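PDB 6M6Q: dicer Related Helicase from Caenorhabditis elegans, which probably binds single- and double-stranded RNA and hydrolyses ATP as a RIG-I-like helicase in RNA interference, this chain being its N-terminal domain. Local coordinates for residues Phe293-Lys298 and Glu316-Arg321; Gly196-Lys201 and Pro301-Ala306; Asn47-Phe52 and Gly62-Ile67; Val39-Thr44 and Met70-Pro75. One frame throughout, in Å; residues are numbered along the deposited sequence.

The four contacts form two clusters on opposite sides of the chain's centre. Interactions 1 and 2 touch each other, their centres about 13 Å apart: interaction 2 is buried and sets an amide against two isoleucines, whereas interaction 1 lies at the surface, where charged side chains border a leucine and an isoleucine. At the other end, interactions 3 and 4 share helix 63-72 and have centres about 9 Å apart, interaction 3 being nested within the loop that interaction 4 closes. Interaction 3 is mostly buried, with one glutamate at its exposed margin; interaction 4, partly buried, is held by methyl groups. No hydrogen bond crosses between the paired segments in any of the four.

Interaction 1: residues Phe293-Lys298 and Glu316-Arg321; sequences FIDAMK and EELEER
The guanidinium group of Arg321 leans on Ile294, and one of its faces is turned back onto its own helix. On that face Glu317 O lies 3.2 Å above the plane and Leu318 CA 3.4 Å above it, both displaced toward the rim. The bend at chi3 (-47°) folds the group back in this way and leaves NH1 as the atom that meets the other segment: it is 4.1 Å from Ile294 CD1 and almost as near Ile294 CG2, so two different branches of the isoleucine bear on one nitrogen.

Across the contact the carboxylate of Asp295, the second flat group, meets a methyl; its charged partner, Lys298, lies in its own segment. Asp295 OD1 is 3.6 Å from Leu318 CD1, while the same oxygen forms a salt bridge with Lys298 NZ at 3.4 Å. Arg321 NH1 is too far from Asp295 OD1 to pair with it, though the opposite charge probably still acts on it. Lys298 runs extended beyond CG and passes the leucine at about a right angle, bringing CD to 4.1 Å from Leu318 CD2. Leu318 therefore uses both methyls, one against the acid and one against the aliphatic part of the lysine that pairs with it.

On the inner side, Phe293 and Met297 reach helix 196-204, and Met297 also touches helix 301-310. The contact thus lays the beginning of the long C-terminal helix 314-333 against the end region of helix 288-295, helix-against-helix packing at the surface of this all-helical N-terminal domain.

Interaction 2: residues Gly196-Lys201 and Pro301-Ala306; sequences GMIIMK and PANRAA
Asn303, in the first turn of helix 301-310, is the residue that meets Ile198 and Ile199. Pro301 opens the segment and packs on Asn313 of the second subunit. Ala302 directs its CB toward helix 196-204 without touching it, and its N is held weakly by Asp300 OD2.

At Asn303 the chain reaches across. With CG anti to the carbonyl carbon (chi1 -79°), the amide projects between the two isoleucines and divides its ends between them. ND2 is 3.9 Å from Ile198 CB and equally near Ile198 CD1. On the other end OD1 comes to 3.5 Å from Ile199 CD1 and 3.9 Å from Ile199 CG1. Both isoleucines cross the amide obliquely. Neither can bond to it, and its polar needs are met from the flanks: ND2 donates to Asp300 OD1, and OD1 accepts from Arg195 N just ahead of helix 196-204. A leucine in its place would probably leave Arg195 N and Asp300 OD1 without these mates and break the polar tie between the starts of the two helices.

Beyond it, Arg304 points elsewhere, to a salt bridge with Glu316 of the second subunit, and Ala305 packs on Tyr308 of that subunit. One side of this helix packs within the chain and another meets the second subunit.

Across the pair itself only van der Waals contact operates; the buried amide is fixed in its rotation by two outside bonds, and the isoleucines pack against its oxygen and nitrogen ends.

Interaction 3: residues Asn47-Phe52 and Gly62-Ile67; sequences NDIGYF and GKLEEI
Glu65, which rests against Ile49, has its OE1 in a salt bridge with Arg69 NH2; the same NH2 bonds weakly to Asn47 O. With OE1 so engaged, the other carboxylate oxygen, Glu65 OE2, is the one that meets Ile49, 3.4 Å from its CG2 and just as near its CD1. The glutamate leaves its backbone with CG anti to N (chi1 -180°) and then bends at chi2, which swings the carboxylate back across the isoleucine.

Deeper in, Ile49 CD1 meets Leu64 CD1 at 3.5 Å, the two side chains crossing at a slant. That leucine methyl also approaches the backbone of Phe52, 3.4 Å from Phe52 O, and 4.4 Å from Phe52 CB. Leu64 thus fills the angle between Ile49 and the short 3-10 segment at 51-52.

In the fold, this is a helix-loop-helix connection, from helix 33-42 to helix 63-72, whose loop folds back on the first turns of the following helix. Gly62, at positive phi, is the N-cap of helix 63-72.

Within the loop, Phe52 N bonds weakly to Ile49 O at 3.3 Å, and the same oxygen sits in the plane of the Phe52 ring, at its edge. Phe52 is buried; its side chain touches Leu37, Cys40 and Val41 of helix 33-42, and its ring meets that of Phe123 of helix 94-127 with the planes at about 60°.

Interaction 4: residues Val39-Thr44 and Met70-Pro75; sequences VCVEST and MIIDEP
Methyl contacts alone join Val41 and Thr44 to Ile71 and Ile72. Val41 turns CG2 to the other segment, where it is 4.1 Å from Ile71 CG2 and 4.4 Å from Ile72 CG2, so one methyl rests against branches of two successive residues. Further along, Thr44 CG2 and Ile72 CD1 approach tip to tip at 4.0 Å. Ile72 has its CG1 between the backbone N and the carbonyl carbon (chi1 58°) and extends from there, carrying CD1 out to the threonine.

The hydrogen bonds stay within residues 39-44 and link side-chain hydroxyls to carbonyls three residues back. Thr44 OG1 donates to Val41 O at 2.7 Å, in the carbonyl plane with a C=O...O angle of 156°; Thr44 N adds a weak bond to that oxygen. Ser43 OG donates to Cys40 O at 2.6 Å from above the carbonyl plane, and in turn accepts from Tyr51 N. An alanine at Thr44 is likely to open a gap beside Ile72 CD1 and leave Val41 O with just the weak backbone bond from this residue.

Thr44 thus turns its hydroxyl to its own backbone and its methyl to Ile72. Ile71 also touches Ser120 of helix 94-127, while Val39 packs on helix 131-144. The C-terminal part of helix 33-42 and the residues after it pack on the last turn of helix 63-72, typical apolar packing between consecutive helices of an all-helical domain.

Interaction 1: residues Phe293-Lys298 and Glu316-Arg321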
loop_
_atom_site.group_PDB
_atom_site.type_symbol
_atom_site.label_atom_id
_atom_site.label_comp_id
_atom_site.label_asym_id
_atom_site.label_seq_id
_atom_site.Cartn_x
_atom_site.Cartn_y
_atom_site.Cartn_z
ATOM N N PHE B 293 10.526 6.530 -19.886
ATOM C CA PHE B 293 10.292 5.628 -18.723
ATOM C C PHE B 293 9.010 4.815 -18.963
ATOM O O PHE B 293 9.017 3.586 -18.706
ATOM C CB PHE B 293 10.201 6.431 -17.417
ATOM C CG PHE B 293 11.396 6.316 -16.497
ATOM C CD1 PHE B 293 12.519 7.115 -16.676
ATOM C CD2 PHE B 293 11.381 5.442 -15.417
ATOM C CE1 PHE B 293 13.614 7.003 -15.831
ATOM C CE2 PHE B 293 12.478 5.338 -14.571
ATOM C CZ PHE B 293 13.590 6.120 -14.780
ATOM N N ILE B 294 7.949 5.479 -19.450
ATOM C CA ILE B 294 6.617 4.863 -19.745
ATOM C C ILE B 294 6.804 3.779 -20.813
ATOM O O ILE B 294 6.216 2.679 -20.656
ATOM C CB ILE B 294 5.596 5.932 -20.188
ATOM C CG1 ILE B 294 5.283 6.916 -19.064
ATOM C CG2 ILE B 294 4.324 5.290 -20.737
ATOM C CD1 ILE B 294 4.373 8.040 -19.486
ATOM N N ASP B 295 7.621 4.061 -21.835
ATOM C CA ASP B 295 7.897 3.127 -22.958
ATOM C C ASP B 295 8.810 1.997 -22.460
ATOM O O ASP B 295 8.844 0.955 -23.120
ATOM C CB ASP B 295 8.460 3.869 -24.179
ATOM C CG ASP B 295 7.414 4.687 -24.931
ATOM O OD1 ASP B 295 6.281 4.171 -25.107
ATOM O OD2 ASP B 295 7.729 5.845 -25.323
ATOM N N ALA B 296 9.518 2.204 -21.342
ATOM C CA ALA B 296 10.428 1.220 -20.710
ATOM C C ALA B 296 9.670 0.374 -19.668
ATOM O O ALA B 296 10.270 -0.591 -19.124
ATOM C CB ALA B 296 11.601 1.946 -20.088
ATOM N N MET B 297 8.409 0.705 -19.398
ATOM C CA MET B 297 7.587 0.037 -18.351
ATOM C C MET B 297 6.323 -0.622 -18.945
ATOM O O MET B 297 5.739 -1.468 -18.250
ATOM C CB MET B 297 7.175 1.038 -17.272
ATOM C CG MET B 297 8.311 1.416 -16.354
ATOM S SD MET B 297 7.854 2.757 -15.252
ATOM C CE MET B 297 6.745 1.877 -14.152
ATOM N N LYS B 298 5.953 -0.312 -20.188
ATOM C CA LYS B 298 4.696 -0.813 -20.810
ATOM C C LYS B 298 4.860 -2.266 -21.312
ATOM O O LYS B 298 3.827 -2.873 -21.654
ATOM C CB LYS B 298 4.265 0.121 -21.939
ATOM C CG LYS B 298 5.265 0.265 -23.075
ATOM C CD LYS B 298 4.635 0.739 -24.373
ATOM C CE LYS B 298 5.633 0.875 -25.505
ATOM N NZ LYS B 298 5.005 1.433 -26.725
ATOM N N GLU B 316 -4.399 5.537 -22.944
ATOM C CA GLU B 316 -5.124 6.519 -23.804
ATOM C C GLU B 316 -4.194 7.695 -24.143
ATOM O O GLU B 316 -4.252 8.170 -25.288
ATOM C CB GLU B 316 -6.398 7.026 -23.118
ATOM C CG GLU B 316 -7.467 5.963 -22.934
ATOM C CD GLU B 316 -7.276 5.105 -21.700
ATOM O OE1 GLU B 316 -7.673 5.549 -20.592
ATOM O OE2 GLU B 316 -6.652 4.041 -21.832
ATOM N N GLU B 317 -3.382 8.152 -23.177
ATOM C CA GLU B 317 -2.406 9.264 -23.365
ATOM C C GLU B 317 -1.288 8.812 -24.306
ATOM O O GLU B 317 -0.829 9.652 -25.100
ATOM C CB GLU B 317 -1.831 9.736 -22.031
ATOM C CG GLU B 317 -2.847 10.478 -21.171
ATOM C CD GLU B 317 -2.246 11.451 -20.172
ATOM O OE1 GLU B 317 -2.780 11.543 -19.032
ATOM O OE2 GLU B 317 -1.257 12.128 -20.535
ATOM N N LEU B 318 -0.904 7.530 -24.235
ATOM C CA LEU B 318 0.131 6.900 -25.104
ATOM C C LEU B 318 -0.339 6.907 -26.571
ATOM O O LEU B 318 0.484 7.268 -27.442
ATOM C CB LEU B 318 0.406 5.473 -24.613
ATOM C CG LEU B 318 1.500 4.711 -25.363
ATOM C CD1 LEU B 318 2.867 5.306 -25.074
ATOM C CD2 LEU B 318 1.477 3.226 -25.005
ATOM N N GLU B 319 -1.603 6.543 -26.839
ATOM C CA GLU B 319 -2.161 6.494 -28.220
ATOM C C GLU B 319 -2.311 7.926 -28.760
ATOM O O GLU B 319 -1.935 8.147 -29.931
ATOM C CB GLU B 319 -3.470 5.694 -28.277
ATOM C CG GLU B 319 -4.106 5.642 -29.674
ATOM C CD GLU B 319 -3.415 4.786 -30.751
ATOM O OE1 GLU B 319 -2.213 5.011 -31.025
ATOM O OE2 GLU B 319 -4.100 3.929 -31.356
ATOM N N GLU B 320 -2.840 8.862 -27.970
ATOM C CA GLU B 320 -2.863 10.303 -28.346
ATOM C C GLU B 320 -1.471 10.695 -28.821
ATOM O O GLU B 320 -1.300 11.004 -30.012
ATOM C CB GLU B 320 -3.236 11.186 -27.165
ATOM C CG GLU B 320 -4.718 11.463 -27.070
ATOM C CD GLU B 320 -5.196 11.840 -25.677
ATOM O OE1 GLU B 320 -4.689 12.848 -25.129
ATOM O OE2 GLU B 320 -6.079 11.128 -25.141
ATOM N N ARG B 321 -0.498 10.571 -27.933
ATOM C CA ARG B 321 0.887 11.027 -28.174
ATOM C C ARG B 321 1.397 10.446 -29.498
ATOM O O ARG B 321 2.165 11.144 -30.158
ATOM C CB ARG B 321 1.792 10.636 -27.010
ATOM C CG ARG B 321 1.856 11.680 -25.908
ATOM C CD ARG B 321 3.031 11.429 -24.983
ATOM N NE ARG B 321 3.156 10.033 -24.553
ATOM C CZ ARG B 321 2.457 9.470 -23.558
ATOM N NH1 ARG B 321 2.661 8.199 -23.249
ATOM N NH2 ARG B 321 1.534 10.162 -22.900
#

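Interaction 2: residues Gly196-Lys201 and Pro301-Ala306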
loop_
_atom_site.group_PDB
_atom_site.type_symbol
_atom_site.label_atom_id
_atom_site.label_comp_id
_atom_site.label_asym_id
_atom_site.label_seq_id
_atom_site.Cartn_x
_atom_site.Cartn_y
_atom_site.Cartn_z
ATOM N N GLY B 196 13.168 -2.570 -11.889
ATOM C CA GLY B 196 14.206 -1.686 -12.444
ATOM C C GLY B 196 15.007 -2.314 -13.568
ATOM O O GLY B 196 15.428 -1.559 -14.447
ATOM N N MET B 197 15.321 -3.611 -13.500
ATOM C CA MET B 197 16.263 -4.242 -14.465
ATOM C C MET B 197 15.716 -4.112 -15.893
ATOM O O MET B 197 16.495 -3.777 -16.798
ATOM C CB MET B 197 16.510 -5.710 -14.152
ATOM C CG MET B 197 17.917 -6.105 -14.444
ATOM S SD MET B 197 18.145 -7.845 -14.393
ATOM C CE MET B 197 19.917 -7.914 -14.135
ATOM N N ILE B 198 14.428 -4.363 -16.075
ATOM C CA ILE B 198 13.738 -4.322 -17.398
ATOM C C ILE B 198 13.635 -2.855 -17.873
ATOM O O ILE B 198 13.773 -2.610 -19.081
ATOM C CB ILE B 198 12.363 -5.014 -17.305
ATOM C CG1 ILE B 198 12.458 -6.405 -16.664
ATOM C CG2 ILE B 198 11.698 -5.077 -18.671
ATOM C CD1 ILE B 198 11.164 -6.885 -16.038
ATOM N N ILE B 199 13.471 -1.906 -16.946
ATOM C CA ILE B 199 13.422 -0.446 -17.255
ATOM C C ILE B 199 14.819 -0.009 -17.743
ATOM O O ILE B 199 14.889 0.723 -18.745
ATOM C CB ILE B 199 12.930 0.369 -16.037
ATOM C CG1 ILE B 199 11.601 -0.170 -15.498
ATOM C CG2 ILE B 199 12.833 1.847 -16.381
ATOM C CD1 ILE B 199 11.284 0.238 -14.075
ATOM N N MET B 200 15.891 -0.473 -17.090
ATOM C CA MET B 200 17.293 -0.088 -17.423
ATOM C C MET B 200 17.629 -0.605 -18.836
ATOM O O MET B 200 18.223 0.171 -19.619
ATOM C CB MET B 200 18.280 -0.649 -16.387
ATOM C CG MET B 200 19.754 -0.281 -16.623
ATOM S SD MET B 200 20.261 1.264 -15.825
ATOM C CE MET B 200 19.673 2.448 -17.031
ATOM N N LYS B 201 17.188 -1.825 -19.174
ATOM C CA LYS B 201 17.450 -2.487 -20.488
ATOM C C LYS B 201 16.795 -1.677 -21.619
ATOM O O LYS B 201 17.478 -1.444 -22.642
ATOM C CB LYS B 201 16.939 -3.932 -20.467
ATOM C CG LYS B 201 16.975 -4.669 -21.805
ATOM C CD LYS B 201 16.683 -6.181 -21.709
ATOM C CE LYS B 201 15.286 -6.523 -21.204
ATOM N NZ LYS B 201 14.209 -6.058 -22.122
ATOM N N PRO B 301 4.198 -7.438 -17.729
ATOM C CA PRO B 301 3.005 -7.293 -16.889
ATOM C C PRO B 301 3.241 -6.664 -15.498
ATOM O O PRO B 301 2.301 -6.080 -14.973
ATOM C CB PRO B 301 2.486 -8.745 -16.746
ATOM C CG PRO B 301 3.679 -9.628 -17.120
ATOM C CD PRO B 301 4.417 -8.830 -18.166
ATOM N N ALA B 302 4.443 -6.821 -14.916
ATOM C CA ALA B 302 4.803 -6.285 -13.578
ATOM C C ALA B 302 4.906 -4.752 -13.636
ATOM O O ALA B 302 4.292 -4.074 -12.776
ATOM C CB ALA B 302 6.088 -6.903 -13.092
ATOM N N ASN B 303 5.681 -4.229 -14.584
ATOM C CA ASN B 303 5.915 -2.769 -14.760
ATOM C C ASN B 303 4.652 -2.112 -15.330
ATOM O O ASN B 303 4.409 -0.940 -15.013
ATOM C CB ASN B 303 7.127 -2.491 -15.650
ATOM C CG ASN B 303 8.434 -2.648 -14.909
ATOM O OD1 ASN B 303 8.632 -2.019 -13.874
ATOM N ND2 ASN B 303 9.341 -3.460 -15.434
ATOM N N ARG B 304 3.909 -2.845 -16.167
ATOM C CA ARG B 304 2.632 -2.415 -16.789
ATOM C C ARG B 304 1.644 -2.120 -15.669
ATOM O O ARG B 304 1.002 -1.072 -15.716
ATOM C CB ARG B 304 2.102 -3.513 -17.722
ATOM C CG ARG B 304 1.304 -3.014 -18.920
ATOM C CD ARG B 304 0.945 -4.163 -19.844
ATOM N NE ARG B 304 -0.041 -5.073 -19.259
ATOM C CZ ARG B 304 -0.264 -6.322 -19.674
ATOM N NH1 ARG B 304 0.443 -6.833 -20.668
ATOM N NH2 ARG B 304 -1.184 -7.061 -19.080
ATOM N N ALA B 305 1.611 -2.984 -14.659
ATOM C CA ALA B 305 0.756 -2.837 -13.461
ATOM C C ALA B 305 1.231 -1.636 -12.647
ATOM O O ALA B 305 0.374 -0.876 -12.173
ATOM C CB ALA B 305 0.775 -4.101 -12.639
ATOM N N ALA B 306 2.554 -1.439 -12.570
ATOM C CA ALA B 306 3.205 -0.317 -11.861
ATOM C C ALA B 306 2.829 1.014 -12.523
ATOM O O ALA B 306 2.723 2.008 -11.802
ATOM C CB ALA B 306 4.686 -0.521 -11.848
#

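Interaction 3: residues Asn47-Phe52 and Gly62-Ile67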
loop_
_atom_site.group_PDB
_atom_site.type_symbol
_atom_site.label_atom_id
_atom_site.label_comp_id
_atom_site.label_asym_id
_atom_site.label_seq_id
_atom_site.Cartn_x
_atom_site.Cartn_y
_atom_site.Cartn_z
ATOM N N ASN B 47 26.024 -7.409 20.156
ATOM C CA ASN B 47 24.780 -7.811 20.878
ATOM C C ASN B 47 23.935 -6.583 21.254
ATOM O O ASN B 47 22.978 -6.763 22.020
ATOM C CB ASN B 47 25.088 -8.653 22.116
ATOM C CG ASN B 47 25.776 -9.950 21.766
ATOM O OD1 ASN B 47 25.295 -10.698 20.918
ATOM N ND2 ASN B 47 26.897 -10.226 22.412
ATOM N N ASP B 48 24.209 -5.414 20.663
ATOM C CA ASP B 48 23.364 -4.199 20.798
ATOM C C ASP B 48 22.512 -4.048 19.531
ATOM O O ASP B 48 22.847 -4.667 18.499
ATOM C CB ASP B 48 24.206 -2.960 21.122
ATOM C CG ASP B 48 25.229 -2.556 20.066
ATOM O OD1 ASP B 48 26.174 -3.333 19.825
ATOM O OD2 ASP B 48 25.098 -1.445 19.531
ATOM N N ILE B 49 21.396 -3.339 19.633
ATOM C CA ILE B 49 20.472 -3.118 18.484
ATOM C C ILE B 49 20.882 -1.826 17.763
ATOM O O ILE B 49 20.243 -1.486 16.765
ATOM C CB ILE B 49 18.991 -3.124 18.931
ATOM C CG1 ILE B 49 18.673 -2.011 19.930
ATOM C CG2 ILE B 49 18.600 -4.497 19.476
ATOM C CD1 ILE B 49 17.188 -1.751 20.105
ATOM N N GLY B 50 21.975 -1.191 18.194
ATOM C CA GLY B 50 22.564 -0.008 17.527
ATOM C C GLY B 50 21.561 1.127 17.380
ATOM O O GLY B 50 20.873 1.434 18.363
ATOM N N TYR B 51 21.479 1.722 16.188
ATOM C CA TYR B 51 20.703 2.962 15.911
ATOM C C TYR B 51 19.193 2.660 15.996
ATOM O O TYR B 51 18.407 3.610 16.162
ATOM C CB TYR B 51 21.041 3.559 14.536
ATOM C CG TYR B 51 22.448 4.092 14.346
ATOM C CD1 TYR B 51 23.299 4.321 15.421
ATOM C CD2 TYR B 51 22.924 4.385 13.072
ATOM C CE1 TYR B 51 24.586 4.805 15.232
ATOM C CE2 TYR B 51 24.212 4.857 12.868
ATOM C CZ TYR B 51 25.046 5.065 13.950
ATOM O OH TYR B 51 26.313 5.522 13.750
ATOM N N PHE B 52 18.792 1.386 15.890
ATOM C CA PHE B 52 17.370 0.968 15.948
ATOM C C PHE B 52 16.743 1.527 17.240
ATOM O O PHE B 52 15.543 1.884 17.238
ATOM C CB PHE B 52 17.234 -0.564 15.869
ATOM C CG PHE B 52 17.382 -1.181 14.493
ATOM C CD1 PHE B 52 16.327 -1.189 13.588
ATOM C CD2 PHE B 52 18.558 -1.819 14.126
ATOM C CE1 PHE B 52 16.471 -1.777 12.340
ATOM C CE2 PHE B 52 18.694 -2.408 12.878
ATOM C CZ PHE B 52 17.657 -2.377 11.987
ATOM N N GLY B 62 8.924 -2.486 24.354
ATOM C CA GLY B 62 9.574 -3.777 24.087
ATOM C C GLY B 62 9.375 -4.259 22.656
ATOM O O GLY B 62 10.172 -5.075 22.228
ATOM N N LYS B 63 8.352 -3.777 21.945
ATOM C CA LYS B 63 8.084 -4.182 20.545
ATOM C C LYS B 63 9.284 -3.825 19.647
ATOM O O LYS B 63 9.565 -4.601 18.711
ATOM C CB LYS B 63 6.798 -3.549 20.020
ATOM C CG LYS B 63 6.424 -3.964 18.604
ATOM C CD LYS B 63 5.009 -4.518 18.482
ATOM C CE LYS B 63 4.834 -5.440 17.292
ATOM N NZ LYS B 63 5.035 -6.868 17.657
ATOM N N LEU B 64 9.946 -2.693 19.873
ATOM C CA LEU B 64 11.089 -2.277 19.022
ATOM C C LEU B 64 12.150 -3.373 19.068
ATOM O O LEU B 64 12.461 -3.924 18.013
ATOM C CB LEU B 64 11.655 -0.937 19.498
ATOM C CG LEU B 64 12.677 -0.280 18.562
ATOM C CD1 LEU B 64 14.108 -0.685 18.914
ATOM C CD2 LEU B 64 12.390 -0.608 17.105
ATOM N N GLU B 65 12.607 -3.718 20.272
ATOM C CA GLU B 65 13.648 -4.757 20.539
ATOM C C GLU B 65 13.297 -6.055 19.789
ATOM O O GLU B 65 14.186 -6.580 19.108
ATOM C CB GLU B 65 13.772 -5.009 22.048
ATOM C CG GLU B 65 14.818 -6.050 22.431
ATOM C CD GLU B 65 16.207 -5.500 22.670
ATOM O OE1 GLU B 65 16.983 -6.158 23.397
ATOM O OE2 GLU B 65 16.513 -4.425 22.133
ATOM N N GLU B 66 12.034 -6.507 19.853
ATOM C CA GLU B 66 11.562 -7.727 19.130
ATOM C C GLU B 66 11.866 -7.570 17.629
ATOM O O GLU B 66 12.431 -8.508 17.036
ATOM C CB GLU B 66 10.063 -7.980 19.348
ATOM C CG GLU B 66 9.716 -8.640 20.672
ATOM C CD GLU B 66 8.215 -8.804 20.886
ATOM O OE1 GLU B 66 7.784 -9.025 22.056
ATOM O OE2 GLU B 66 7.470 -8.699 19.879
ATOM N N ILE B 67 11.461 -6.447 17.036
ATOM C CA ILE B 67 11.570 -6.203 15.574
ATOM C C ILE B 67 13.048 -6.229 15.187
ATOM O O ILE B 67 13.413 -7.037 14.299
ATOM C CB ILE B 67 10.883 -4.889 15.195
ATOM C CG1 ILE B 67 9.358 -5.040 15.229
ATOM C CG2 ILE B 67 11.369 -4.405 13.848
ATOM C CD1 ILE B 67 8.620 -3.771 15.562
#

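Interaction 4: residues Val39-Thr44 and Met70-Pro75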
loop_
_atom_site.group_PDB
_atom_site.type_symbol
_atom_site.label_atom_id
_atom_site.label_comp_id
_atom_site.label_asym_id
_atom_site.label_seq_id
_atom_site.Cartn_x
_atom_site.Cartn_y
_atom_site.Cartn_z
ATOM N N VAL B 39 22.090 1.047 7.040
ATOM C CA VAL B 39 22.880 1.886 8.001
ATOM C C VAL B 39 22.544 1.452 9.440
ATOM O O VAL B 39 23.481 1.243 10.236
ATOM C CB VAL B 39 22.614 3.396 7.775
ATOM C CG1 VAL B 39 23.065 4.252 8.953
ATOM C CG2 VAL B 39 23.258 3.900 6.487
ATOM N N CYS B 40 21.262 1.278 9.752
ATOM C CA CYS B 40 20.790 0.825 11.087
ATOM C C CYS B 40 21.360 -0.572 11.390
ATOM O O CYS B 40 21.738 -0.803 12.533
ATOM C CB CYS B 40 19.264 0.819 11.178
ATOM S SG CYS B 40 18.502 2.459 11.036
ATOM N N VAL B 41 21.443 -1.450 10.391
ATOM C CA VAL B 41 21.918 -2.853 10.561
ATOM C C VAL B 41 23.443 -2.850 10.702
ATOM O O VAL B 41 23.949 -3.573 11.563
ATOM C CB VAL B 41 21.458 -3.749 9.402
ATOM C CG1 VAL B 41 22.223 -5.069 9.375
ATOM C CG2 VAL B 41 19.955 -3.993 9.448
ATOM N N GLU B 42 24.129 -2.014 9.918
ATOM C CA GLU B 42 25.606 -1.808 9.955
ATOM C C GLU B 42 26.040 -1.384 11.363
ATOM O O GLU B 42 27.129 -1.793 11.770
ATOM C CB GLU B 42 25.999 -0.752 8.925
ATOM C CG GLU B 42 27.498 -0.512 8.801
ATOM C CD GLU B 42 27.850 0.648 7.873
ATOM O OE1 GLU B 42 27.178 1.705 7.961
ATOM O OE2 GLU B 42 28.767 0.487 7.042
ATOM N N SER B 43 25.209 -0.586 12.061
ATOM C CA SER B 43 25.544 0.109 13.341
ATOM C C SER B 43 25.513 -0.858 14.532
ATOM O O SER B 43 26.128 -0.530 15.558
ATOM C CB SER B 43 24.632 1.286 13.588
ATOM O OG SER B 43 23.315 0.858 13.842
ATOM N N THR B 44 24.838 -2.009 14.407
ATOM C CA THR B 44 24.803 -3.072 15.455
ATOM C C THR B 44 26.220 -3.648 15.613
ATOM O O THR B 44 26.688 -4.335 14.683
ATOM C CB THR B 44 23.748 -4.151 15.147
ATOM O OG1 THR B 44 24.098 -4.818 13.935
ATOM C CG2 THR B 44 22.346 -3.592 15.021
ATOM N N MET B 70 14.515 -9.818 15.307
ATOM C CA MET B 70 13.970 -10.613 14.179
ATOM C C MET B 70 14.731 -10.294 12.879
ATOM O O MET B 70 14.834 -11.180 12.051
ATOM C CB MET B 70 12.486 -10.342 13.986
ATOM C CG MET B 70 11.625 -11.047 15.019
ATOM S SD MET B 70 11.576 -12.848 14.775
ATOM C CE MET B 70 9.976 -13.225 15.495
ATOM N N ILE B 71 15.310 -9.095 12.768
ATOM C CA ILE B 71 16.031 -8.611 11.557
ATOM C C ILE B 71 17.502 -9.074 11.602
ATOM O O ILE B 71 18.001 -9.525 10.546
ATOM C CB ILE B 71 15.895 -7.077 11.420
ATOM C CG1 ILE B 71 14.448 -6.657 11.112
ATOM C CG2 ILE B 71 16.876 -6.523 10.385
ATOM C CD1 ILE B 71 14.195 -5.172 11.292
ATOM N N ILE B 72 18.176 -8.958 12.755
ATOM C CA ILE B 72 19.667 -9.110 12.873
ATOM C C ILE B 72 20.039 -10.488 13.448
ATOM O O ILE B 72 21.178 -10.925 13.199
ATOM C CB ILE B 72 20.287 -7.975 13.707
ATOM C CG1 ILE B 72 19.692 -7.900 15.116
ATOM C CG2 ILE B 72 20.165 -6.659 12.966
ATOM C CD1 ILE B 72 20.375 -6.891 16.015
ATOM N N ASP B 73 19.138 -11.124 14.213
ATOM C CA ASP B 73 19.315 -12.501 14.775
ATOM C C ASP B 73 19.864 -13.433 13.691
ATOM O O ASP B 73 19.320 -13.442 12.570
ATOM C CB ASP B 73 18.002 -13.076 15.331
ATOM C CG ASP B 73 17.721 -12.732 16.794
ATOM O OD1 ASP B 73 18.516 -11.947 17.395
ATOM O OD2 ASP B 73 16.704 -13.237 17.322
ATOM N N GLU B 74 20.929 -14.157 14.017
ATOM C CA GLU B 74 21.536 -15.219 13.181
ATOM C C GLU B 74 20.515 -16.348 13.022
ATOM O O GLU B 74 19.782 -16.669 13.950
ATOM C CB GLU B 74 22.828 -15.693 13.865
ATOM C CG GLU B 74 23.984 -15.972 12.919
ATOM C CD GLU B 74 24.653 -14.745 12.341
ATOM O OE1 GLU B 74 24.882 -13.782 13.105
ATOM O OE2 GLU B 74 24.981 -14.770 11.136
ATOM N N PRO B 75 20.416 -16.985 11.849
ATOM C CA PRO B 75 19.484 -18.111 11.688
ATOM C C PRO B 75 19.912 -19.375 12.482
ATOM O O PRO B 75 21.110 -19.626 12.614
ATOM C CB PRO B 75 19.494 -18.337 10.159
ATOM C CG PRO B 75 20.875 -17.818 9.696
ATOM C CD PRO B 75 21.227 -16.700 10.652
#